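Local coordinates for protein D-threo-3-hydroxyaspartate dehydratase (PDB 3WQC) that uses pyridoxal 5'-phosphate and divalent metal ions to deaminate D-threo-3-hydroxyaspartate to oxaloacetate and ammonium, and also dehydrates D-serine and the L-threo and L-erythro isomers, at residues 13-16 with 17-20; 82-86 with 87-91; 163-166 with 167-171; 249-252 with 253-257. All coordinates share one frame; numbering follows the deposited sequence.

Interaction 1 of 4, residues 13-16 with 17-20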
loop_
_atom_site.group_PDB
_atom_site.type_symbol
_atom_site.label_atom_id
_atom_site.label_comp_id
_atom_site.label_asym_id
_atom_site.label_seq_id
_atom_site.Cartn_x
_atom_site.Cartn_y
_atom_site.Cartn_z
ATOM N N ASP B 13 -1.924 25.919 5.550
ATOM C CA ASP B 13 -3.070 24.980 5.598
ATOM C C ASP B 13 -3.453 24.555 6.990
ATOM O O ASP B 13 -2.653 24.625 7.924
ATOM C CB ASP B 13 -2.830 23.748 4.731
ATOM C CG ASP B 13 -3.103 24.038 3.234
ATOM O OD1 ASP B 13 -4.235 24.331 2.832
ATOM O OD2 ASP B 13 -2.202 23.979 2.435
ATOM N N THR B 14 -4.685 24.093 7.142
ATOM C CA THR B 14 -5.203 23.491 8.388
ATOM C C THR B 14 -5.960 22.257 7.990
ATOM O O THR B 14 -6.009 21.905 6.795
ATOM C CB THR B 14 -6.236 24.425 9.058
ATOM O OG1 THR B 14 -7.335 24.517 8.160
ATOM C CG2 THR B 14 -5.659 25.854 9.297
ATOM N N LEU B 15 -6.550 21.554 8.951
ATOM C CA LEU B 15 -7.316 20.349 8.618
ATOM C C LEU B 15 -8.565 20.649 7.842
ATOM O O LEU B 15 -9.159 19.754 7.238
ATOM C CB LEU B 15 -7.660 19.506 9.838
ATOM C CG LEU B 15 -6.480 19.004 10.625
ATOM C CD1 LEU B 15 -7.075 18.040 11.619
ATOM C CD2 LEU B 15 -5.503 18.211 9.756
ATOM N N LEU B 16 -8.974 21.923 7.830
ATOM C CA LEU B 16 -10.151 22.294 7.058
ATOM C C LEU B 16 -9.834 22.586 5.621
ATOM O O LEU B 16 -10.777 22.611 4.755
ATOM C CB LEU B 16 -10.776 23.570 7.681
ATOM C CG LEU B 16 -11.451 23.331 9.024
ATOM C CD1 LEU B 16 -11.993 24.660 9.499
ATOM C CD2 LEU B 16 -12.586 22.331 8.854
ATOM N N THR B 17 -8.567 22.942 5.319
ATOM C CA THR B 17 -8.222 23.415 3.970
ATOM C C THR B 17 -7.454 22.358 3.163
ATOM O O THR B 17 -7.397 22.439 1.957
ATOM C CB THR B 17 -7.377 24.719 3.968
ATOM O OG1 THR B 17 -6.094 24.453 4.570
ATOM C CG2 THR B 17 -8.141 25.841 4.709
ATOM N N LEU B 18 -6.875 21.347 3.832
ATOM C CA LEU B 18 -6.212 20.252 3.101
ATOM C C LEU B 18 -7.167 19.514 2.157
ATOM O O LEU B 18 -8.383 19.350 2.482
ATOM C CB LEU B 18 -5.711 19.208 4.116
ATOM C CG LEU B 18 -4.405 19.600 4.854
ATOM C CD1 LEU B 18 -4.115 18.580 5.925
ATOM C CD2 LEU B 18 -3.190 19.848 3.921
ATOM N N ASP B 19 -6.674 19.028 1.034
ATOM C CA ASP B 19 -7.475 18.023 0.318
ATOM C C ASP B 19 -7.390 16.699 1.079
ATOM O O ASP B 19 -6.476 16.498 1.952
ATOM C CB ASP B 19 -6.912 17.853 -1.086
ATOM C CG ASP B 19 -7.879 17.089 -2.058
ATOM O OD1 ASP B 19 -9.112 16.962 -1.742
ATOM O OD2 ASP B 19 -7.406 16.642 -3.157
ATOM N N THR B 20 -8.383 15.842 0.842
ATOM C CA THR B 20 -8.437 14.533 1.486
ATOM C C THR B 20 -8.396 13.448 0.387
ATOM O O THR B 20 -8.762 13.676 -0.781
ATOM C CB THR B 20 -9.763 14.372 2.240
ATOM O OG1 THR B 20 -10.869 14.667 1.382
ATOM C CG2 THR B 20 -9.758 15.291 3.460
#
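Asp13 and Thr14 are drawn onto Thr17 and Leu18 by a tight turn in the loop between helix 3-11 and strand 22-26, and an ST turn sits inside it: Thr14 OG1 accepts from Leu16 N at 3.1 Å.

The side-chain hydrogen bonds centre on the Thr17 hydroxyl. Thr17 OG1 donates to Asp13 OD1 at 2.5 Å, using the anti lone pair of that oxygen, and accepts from Thr14 N at 3.0 Å in a fairly straight bond (164°). With chi1 at 65°, OG1 sits between the backbone N and carbonyl carbon of its own residue, a rotation that turns it back toward the incoming chain. An alanine at Asp13 would lack the carboxylate, and Thr17 OG1 would probably lose one of the two bonds that hold its rotation while still receiving the other from Thr14 N.

Apolar contact is slight: Leu15 CD2 meets Leu18 CD1 at 4.1 Å, and both leucines, together with Asp13, rest on Val381 of strand 381-385. Arg354 NH1 joins the turn to strand 354-358 by bonding to the carbonyl oxygens of Leu15 and Leu18. Beyond the turn, Asp19 forms a salt bridge with Arg101 of the second subunit.

The backbone closes on one oxygen. Thr14 O accepts from Leu18 N at 3.1 Å, nearly in line with its C=O bond, and also from Thr17 N, which stands well above the carbonyl plane.

Interaction 2 of 4, residues 82-86 with 87-91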
loop_
_atom_site.group_PDB
_atom_site.type_symbol
_atom_site.label_atom_id
_atom_site.label_comp_id
_atom_site.label_asym_id
_atom_site.label_seq_id
_atom_site.Cartn_x
_atom_site.Cartn_y
_atom_site.Cartn_z
ATOM N N GLN B 82 18.962 8.217 1.676
ATOM C CA GLN B 82 18.191 9.448 2.024
ATOM C C GLN B 82 18.686 9.974 3.355
ATOM O O GLN B 82 18.922 11.182 3.525
ATOM C CB GLN B 82 16.674 9.109 2.121
ATOM C CG GLN B 82 15.811 10.232 2.791
ATOM C CD GLN B 82 14.280 9.985 2.747
ATOM O OE1 GLN B 82 13.621 9.953 1.689
ATOM N NE2 GLN B 82 13.702 9.943 3.911
ATOM N N PHE B 83 18.742 9.121 4.366
ATOM C CA PHE B 83 19.078 9.590 5.706
ATOM C C PHE B 83 20.568 9.978 5.798
ATOM O O PHE B 83 20.887 10.966 6.487
ATOM C CB PHE B 83 18.663 8.573 6.821
ATOM C CG PHE B 83 17.202 8.604 7.017
ATOM C CD1 PHE B 83 16.630 9.541 7.874
ATOM C CD2 PHE B 83 16.363 7.698 6.349
ATOM C CE1 PHE B 83 15.212 9.589 8.050
ATOM C CE2 PHE B 83 14.943 7.746 6.508
ATOM C CZ PHE B 83 14.364 8.714 7.353
ATOM N N PHE B 84 21.441 9.272 5.046
ATOM C CA PHE B 84 22.862 9.731 5.045
ATOM C C PHE B 84 23.006 11.113 4.361
ATOM O O PHE B 84 23.754 11.970 4.894
ATOM C CB PHE B 84 23.742 8.723 4.309
ATOM C CG PHE B 84 25.190 9.185 4.214
ATOM C CD1 PHE B 84 25.961 9.312 5.391
ATOM C CD2 PHE B 84 25.745 9.494 2.960
ATOM C CE1 PHE B 84 27.288 9.825 5.290
ATOM C CE2 PHE B 84 27.070 9.966 2.860
ATOM C CZ PHE B 84 27.806 10.114 4.025
ATOM N N ALA B 85 22.264 11.338 3.287
ATOM C CA ALA B 85 22.299 12.652 2.615
ATOM C C ALA B 85 21.837 13.742 3.609
ATOM O O ALA B 85 22.234 14.909 3.516
ATOM C CB ALA B 85 21.431 12.673 1.375
ATOM N N ALA B 86 20.900 13.386 4.482
ATOM C CA ALA B 86 20.334 14.302 5.509
ATOM C C ALA B 86 21.199 14.437 6.750
ATOM O O ALA B 86 20.812 15.119 7.684
ATOM C CB ALA B 86 18.900 13.901 5.859
ATOM N N GLY B 87 22.336 13.741 6.803
ATOM C CA GLY B 87 23.288 13.904 7.885
ATOM C C GLY B 87 23.432 12.753 8.891
ATOM O O GLY B 87 24.257 12.835 9.855
ATOM N N THR B 88 22.629 11.673 8.705
ATOM C CA THR B 88 22.706 10.544 9.626
ATOM C C THR B 88 23.838 9.581 9.172
ATOM O O THR B 88 23.764 9.051 8.067
ATOM C CB THR B 88 21.407 9.765 9.638
ATOM O OG1 THR B 88 20.389 10.647 10.061
ATOM C CG2 THR B 88 21.451 8.579 10.643
ATOM N N THR B 89 24.874 9.368 10.010
ATOM C CA THR B 89 25.991 8.549 9.552
ATOM C C THR B 89 25.960 7.147 10.130
ATOM O O THR B 89 26.533 6.244 9.544
ATOM C CB THR B 89 27.328 9.209 9.942
ATOM O OG1 THR B 89 27.390 9.387 11.342
ATOM C CG2 THR B 89 27.464 10.587 9.289
ATOM N N ASP B 90 25.271 6.936 11.256
ATOM C CA ASP B 90 25.285 5.611 11.936
ATOM C C ASP B 90 24.024 4.857 11.554
ATOM O O ASP B 90 22.914 5.062 12.105
ATOM C CB ASP B 90 25.333 5.909 13.425
ATOM C CG ASP B 90 25.308 4.674 14.310
ATOM O OD1 ASP B 90 25.182 3.491 13.771
ATOM O OD2 ASP B 90 25.284 4.805 15.602
ATOM N N ILE B 91 24.165 3.991 10.528
ATOM C CA ILE B 91 22.949 3.390 9.905
ATOM C C ILE B 91 23.135 1.876 9.834
ATOM O O ILE B 91 24.162 1.365 9.309
ATOM C CB ILE B 91 22.765 3.934 8.459
ATOM C CG1 ILE B 91 22.559 5.454 8.484
ATOM C CG2 ILE B 91 21.532 3.238 7.778
ATOM C CD1 ILE B 91 22.252 6.080 7.115
#
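Phe83 and Phe84 offer carbonyls of the last turn of helix 77-85 to Gly87 and Thr88. Thr88 N donates to Phe83 O at 2.9 Å and Gly87 N to Phe84 O at 3.0 Å, the second from above the carbonyl plane. With the positive phi of Gly87 (109°), this is a Schellman motif at the C-terminal end of the helix. A beta carbon at Gly87 would be pushed against Ala86 O, so the reversal suits a residue without a side chain.

The returning chain then runs along the helix. Thr88 O, buried without a conventional donor, faces Phe84 CA in a CA-H...O contact of 3.2 Å and lies near the plane of the Phe84 ring, at its edge. With Phe84 CG anti to the backbone N (chi1 177°), the ring extends beside the loop, where Thr89 CG2 also meets its edge, 4.1 Å from CE1. Ile91 CD1 packs against Phe84 CB at 4.1 Å.

Outside this shell, Arg111 and Cys113 touch the Phe84 side chain, while Phe83 packs on Val52 and on Ala61 of helix 58-66. The turn joins the helix to the second strand of a beta-alpha-beta unit: strand 72-74, whose Ile72 touches Phe83, Thr88 and Ile91, then helix 77-85, then strand 90-93.

Interaction 3 of 4, residues 163-166 with 167-171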
loop_
_atom_site.group_PDB
_atom_site.type_symbol
_atom_site.label_atom_id
_atom_site.label_comp_id
_atom_site.label_asym_id
_atom_site.label_seq_id
_atom_site.Cartn_x
_atom_site.Cartn_y
_atom_site.Cartn_z
ATOM N N LEU B 163 29.545 -19.919 14.637
ATOM C CA LEU B 163 31.004 -19.786 14.520
ATOM C C LEU B 163 31.456 -19.756 13.059
ATOM O O LEU B 163 32.453 -19.106 12.706
ATOM C CB LEU B 163 31.729 -20.889 15.311
ATOM C CG LEU B 163 31.839 -20.609 16.805
ATOM C CD1 LEU B 163 30.890 -19.698 17.499
ATOM C CD2 LEU B 163 32.409 -21.788 17.560
ATOM N N ALA B 164 30.806 -20.645 12.236
ATOM C CA ALA B 164 31.236 -20.702 10.842
ATOM C C ALA B 164 31.042 -19.332 10.142
ATOM O O ALA B 164 31.904 -18.831 9.430
ATOM C CB ALA B 164 30.397 -21.764 10.085
ATOM N N ILE B 165 29.896 -18.687 10.444
ATOM C CA ILE B 165 29.665 -17.355 9.852
ATOM C C ILE B 165 30.603 -16.325 10.476
ATOM O O ILE B 165 31.212 -15.508 9.726
ATOM C CB ILE B 165 28.192 -16.958 10.116
ATOM C CG1 ILE B 165 27.258 -17.915 9.351
ATOM C CG2 ILE B 165 27.946 -15.489 9.713
ATOM C CD1 ILE B 165 25.794 -17.759 9.838
ATOM N N GLY B 166 30.737 -16.349 11.828
ATOM C CA GLY B 166 31.628 -15.371 12.418
ATOM C C GLY B 166 33.091 -15.503 11.956
ATOM O O GLY B 166 33.741 -14.485 11.700
ATOM N N ARG B 167 33.605 -16.745 11.840
ATOM C CA ARG B 167 34.969 -16.934 11.305
ATOM C C ARG B 167 35.091 -16.509 9.885
ATOM O O ARG B 167 36.085 -15.941 9.473
ATOM C CB ARG B 167 35.383 -18.389 11.538
ATOM C CG ARG B 167 35.586 -18.697 12.997
ATOM C CD ARG B 167 35.759 -20.187 13.220
ATOM N NE ARG B 167 36.057 -20.451 14.638
ATOM C CZ ARG B 167 35.780 -21.627 15.210
ATOM N NH1 ARG B 167 35.078 -22.568 14.528
ATOM N NH2 ARG B 167 36.079 -21.821 16.482
ATOM N N THR B 168 34.064 -16.811 9.066
ATOM C CA THR B 168 34.154 -16.443 7.648
ATOM C C THR B 168 34.354 -14.909 7.564
ATOM O O THR B 168 35.179 -14.390 6.788
ATOM C CB THR B 168 32.872 -16.839 6.910
ATOM O OG1 THR B 168 32.757 -18.260 6.924
ATOM C CG2 THR B 168 32.869 -16.322 5.458
ATOM N N LEU B 169 33.547 -14.173 8.381
ATOM C CA LEU B 169 33.697 -12.710 8.378
ATOM C C LEU B 169 35.040 -12.252 8.939
ATOM O O LEU B 169 35.774 -11.451 8.322
ATOM C CB LEU B 169 32.534 -12.080 9.214
ATOM C CG LEU B 169 31.156 -12.258 8.550
ATOM C CD1 LEU B 169 30.065 -11.885 9.612
ATOM C CD2 LEU B 169 30.995 -11.446 7.258
ATOM N N HIS B 170 35.386 -12.790 10.130
ATOM C CA HIS B 170 36.590 -12.282 10.832
ATOM C C HIS B 170 37.904 -12.672 10.140
ATOM O O HIS B 170 38.799 -11.852 9.903
ATOM C CB HIS B 170 36.543 -12.808 12.249
ATOM C CG HIS B 170 37.654 -12.306 13.099
ATOM N ND1 HIS B 170 37.708 -11.018 13.531
ATOM C CD2 HIS B 170 38.738 -12.930 13.637
ATOM C CE1 HIS B 170 38.830 -10.826 14.278
ATOM N NE2 HIS B 170 39.429 -11.987 14.374
ATOM N N ASP B 171 37.977 -13.966 9.692
ATOM C CA ASP B 171 39.174 -14.467 9.022
ATOM C C ASP B 171 39.257 -13.786 7.653
ATOM O O ASP B 171 40.365 -13.633 7.098
ATOM C CB ASP B 171 39.080 -15.950 8.745
ATOM C CG ASP B 171 39.093 -16.782 9.986
ATOM O OD1 ASP B 171 39.509 -16.344 11.071
ATOM O OD2 ASP B 171 38.663 -18.002 9.861
#
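Thr168 carries its hydroxyl beside its own backbone N, across from the carbonyl carbon (chi1 -65°), and this points OG1 back down helix 159-171 at Ala164 O. Arg167 leaves the backbone with a similar first torsion and then runs extended from CG to NE, which takes its guanidinium back over Leu163.

Thr168 OG1 donates to Ala164 O at 2.7 Å, and Thr168 N donates to the same oxygen at 3.0 Å. The two donors reach the carbonyl from opposite faces of its plane. Replacing Thr168 by a valine would remove the hydroxyl and would probably leave Ala164 O with its backbone donor but without this second grip.

Leu163 lies against one face of the Arg167 guanidinium: its CB stands 3.8 Å above the plane, toward the rim, and CD2 is 3.8 Å from NH2. Both residues also touch a crystal neighbour, which may influence this pose. Farther round the helix, Ile165 CG2 and Leu169 CD1 meet at 4.2 Å, their side chains alongside each other and pointing the same way. Thr168 packs on Ala125 and Gln126 of helix 122-135, and Leu169 also reaches Ala125.

Chemically, the helix turns Ile165 and Leu169 to strand 140-146 and spends the threonine hydroxyl on its own backbone. Arg167 N bonds to Leu163 O, but between the two side chains there is only van der Waals contact, hydrocarbon against a flat cation.

Interaction 4 of 4, residues 249-252 with 253-257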
loop_
_atom_site.group_PDB
_atom_site.type_symbol
_atom_site.label_atom_id
_atom_site.label_comp_id
_atom_site.label_asym_id
_atom_site.label_seq_id
_atom_site.Cartn_x
_atom_site.Cartn_y
_atom_site.Cartn_z
ATOM N N VAL B 249 6.694 5.343 17.248
ATOM C CA VAL B 249 6.724 6.763 17.022
ATOM C C VAL B 249 5.297 7.279 16.797
ATOM O O VAL B 249 4.947 8.420 17.282
ATOM C CB VAL B 249 7.743 7.163 15.894
ATOM C CG1 VAL B 249 7.299 6.690 14.480
ATOM C CG2 VAL B 249 8.002 8.686 15.862
ATOM N N PHE B 250 4.491 6.466 16.090
ATOM C CA PHE B 250 3.073 6.813 15.897
ATOM C C PHE B 250 2.094 5.959 16.645
ATOM O O PHE B 250 0.961 6.413 16.955
ATOM C CB PHE B 250 2.693 6.755 14.374
ATOM C CG PHE B 250 3.570 7.646 13.503
ATOM C CD1 PHE B 250 4.025 8.945 13.936
ATOM C CD2 PHE B 250 3.880 7.225 12.207
ATOM C CE1 PHE B 250 4.799 9.770 13.080
ATOM C CE2 PHE B 250 4.620 8.064 11.355
ATOM C CZ PHE B 250 5.103 9.304 11.791
ATOM N N PHE B 251 2.415 4.676 16.872
ATOM C CA PHE B 251 1.475 3.663 17.268
ATOM C C PHE B 251 0.340 3.474 16.242
ATOM O O PHE B 251 0.331 4.172 15.204
ATOM C CB PHE B 251 0.904 3.854 18.733
ATOM C CG PHE B 251 1.953 3.638 19.797
ATOM C CD1 PHE B 251 2.526 2.356 19.948
ATOM C CD2 PHE B 251 2.316 4.668 20.668
ATOM C CE1 PHE B 251 3.418 2.094 21.015
ATOM C CE2 PHE B 251 3.243 4.419 21.719
ATOM C CZ PHE B 251 3.762 3.126 21.877
ATOM N N ASP B 252 -0.539 2.522 16.517
ATOM C CA ASP B 252 -1.621 2.150 15.629
ATOM C C ASP B 252 -2.549 1.224 16.337
ATOM O O ASP B 252 -2.355 0.956 17.567
ATOM C CB ASP B 252 -1.082 1.600 14.280
ATOM C CG ASP B 252 -0.230 0.333 14.462
ATOM O OD1 ASP B 252 -0.506 -0.402 15.457
ATOM O OD2 ASP B 252 0.685 0.074 13.646
ATOM N N LEU B 253 -3.615 0.767 15.666
ATOM C CA LEU B 253 -4.602 -0.044 16.365
ATOM C C LEU B 253 -4.142 -1.481 16.640
ATOM O O LEU B 253 -4.545 -2.095 17.631
ATOM C CB LEU B 253 -5.908 -0.119 15.574
ATOM C CG LEU B 253 -6.581 1.303 15.458
ATOM C CD1 LEU B 253 -7.681 1.184 14.392
ATOM C CD2 LEU B 253 -7.151 1.698 16.825
ATOM N N VAL B 254 -3.242 -2.003 15.795
ATOM C CA VAL B 254 -2.620 -3.324 16.107
ATOM C C VAL B 254 -1.846 -3.181 17.447
ATOM O O VAL B 254 -1.993 -4.060 18.308
ATOM C CB VAL B 254 -1.688 -3.756 14.962
ATOM C CG1 VAL B 254 -0.692 -4.821 15.421
ATOM C CG2 VAL B 254 -2.581 -4.296 13.853
ATOM N N MET B 255 -1.106 -2.108 17.674
ATOM C CA MET B 255 -0.378 -1.894 18.949
ATOM C C MET B 255 -1.347 -1.710 20.096
ATOM O O MET B 255 -1.102 -2.215 21.221
ATOM C CB MET B 255 0.576 -0.689 18.917
ATOM C CG MET B 255 1.790 -0.911 17.998
ATOM S SD MET B 255 2.979 -2.122 18.618
ATOM C CE MET B 255 3.090 -3.399 17.362
ATOM N N ARG B 256 -2.435 -0.980 19.869
ATOM C CA ARG B 256 -3.483 -0.796 20.899
ATOM C C ARG B 256 -4.007 -2.188 21.312
ATOM O O ARG B 256 -4.137 -2.496 22.538
ATOM C CB ARG B 256 -4.630 0.046 20.320
ATOM C CG ARG B 256 -5.725 0.298 21.350
ATOM C CD ARG B 256 -6.799 -0.803 21.240
ATOM N NE ARG B 256 -8.012 -0.460 21.982
ATOM C CZ ARG B 256 -9.080 -1.267 22.088
ATOM N NH1 ARG B 256 -9.112 -2.482 21.494
ATOM N NH2 ARG B 256 -10.144 -0.842 22.785
ATOM N N ASN B 257 -4.290 -3.088 20.349
ATOM C CA ASN B 257 -4.794 -4.392 20.657
ATOM C C ASN B 257 -3.754 -5.307 21.351
ATOM O O ASN B 257 -4.134 -6.170 22.186
ATOM C CB ASN B 257 -5.316 -5.087 19.447
ATOM C CG ASN B 257 -6.689 -4.582 19.039
ATOM O OD1 ASN B 257 -7.434 -4.056 19.897
ATOM N ND2 ASN B 257 -7.091 -4.858 17.785
#
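Phe251 and Asp252 are the residues of 249-252 that meet the first turn of helix 253-258. The approach to them begins at Val249, whose CG1 lies 3.9 Å above the centre of the Phe250 ring; that ring in turn makes an edge-to-face contact with Tyr372. Phe251 follows. Met255 is modelled in two conformers, and in the one described here its side chain crosses that of Phe251 at about a right angle: Phe251 CD1 comes within 3.8 Å of Met255 CB, and Met255 CG lies in the ring plane at the edge. Thr228 and Leu232 of helix 228-233 also pack on Phe251.

Asp252 is the N-cap of the helix. With chi1 at 61° its carboxylate is folded back between its own backbone N and carbonyl carbon, which sets OD1 in front of the amides of the first turn. Met255 N donates to OD1 at 2.9 Å, nearly straight (164°) and close to the line of the C-O bond. The backbone of the same residue starts the regular helical pattern, Arg256 N donating to Asp252 O at 3.0 Å. The other carboxylate oxygen, OD2, accepts from Ala362 N, so the cap is tied as well to the segment that holds His361 and Cys363, the residues seen at a magnesium ion. Negative charge at this helix end is probably eased by the amides that point at it. Past the cap, Met255 touches Tyr187, Thr228 and Pro229 of the cofactor pocket, while Arg256 NH1 donates to Asn257 OD1 at 2.8 Å, the oxygen lying in the guanidinium plane.

In the fold
The four contacts, a turn, two helix termini and a stretch along one helix, are set one after another along the chain without touching. Interaction 4 lies deepest, about 10 Å from the chain's centre, and close to the chemistry: the Met255 side chain is about 5 Å from the bound pyridoxal phosphate. In interaction 2 the Ile91 side chain is about 12 Å from the cofactor, and nearest atoms of interactions 2 and 4 are about 10 Å apart. Interactions 2 and 3 both belong to the TIM-barrel-like domain, their centres 29 Å apart. Interaction 1 borders the mixed beta sheet instead; its centre lies about 55 Å from that of interaction 3, on the opposite side of the chain's centre.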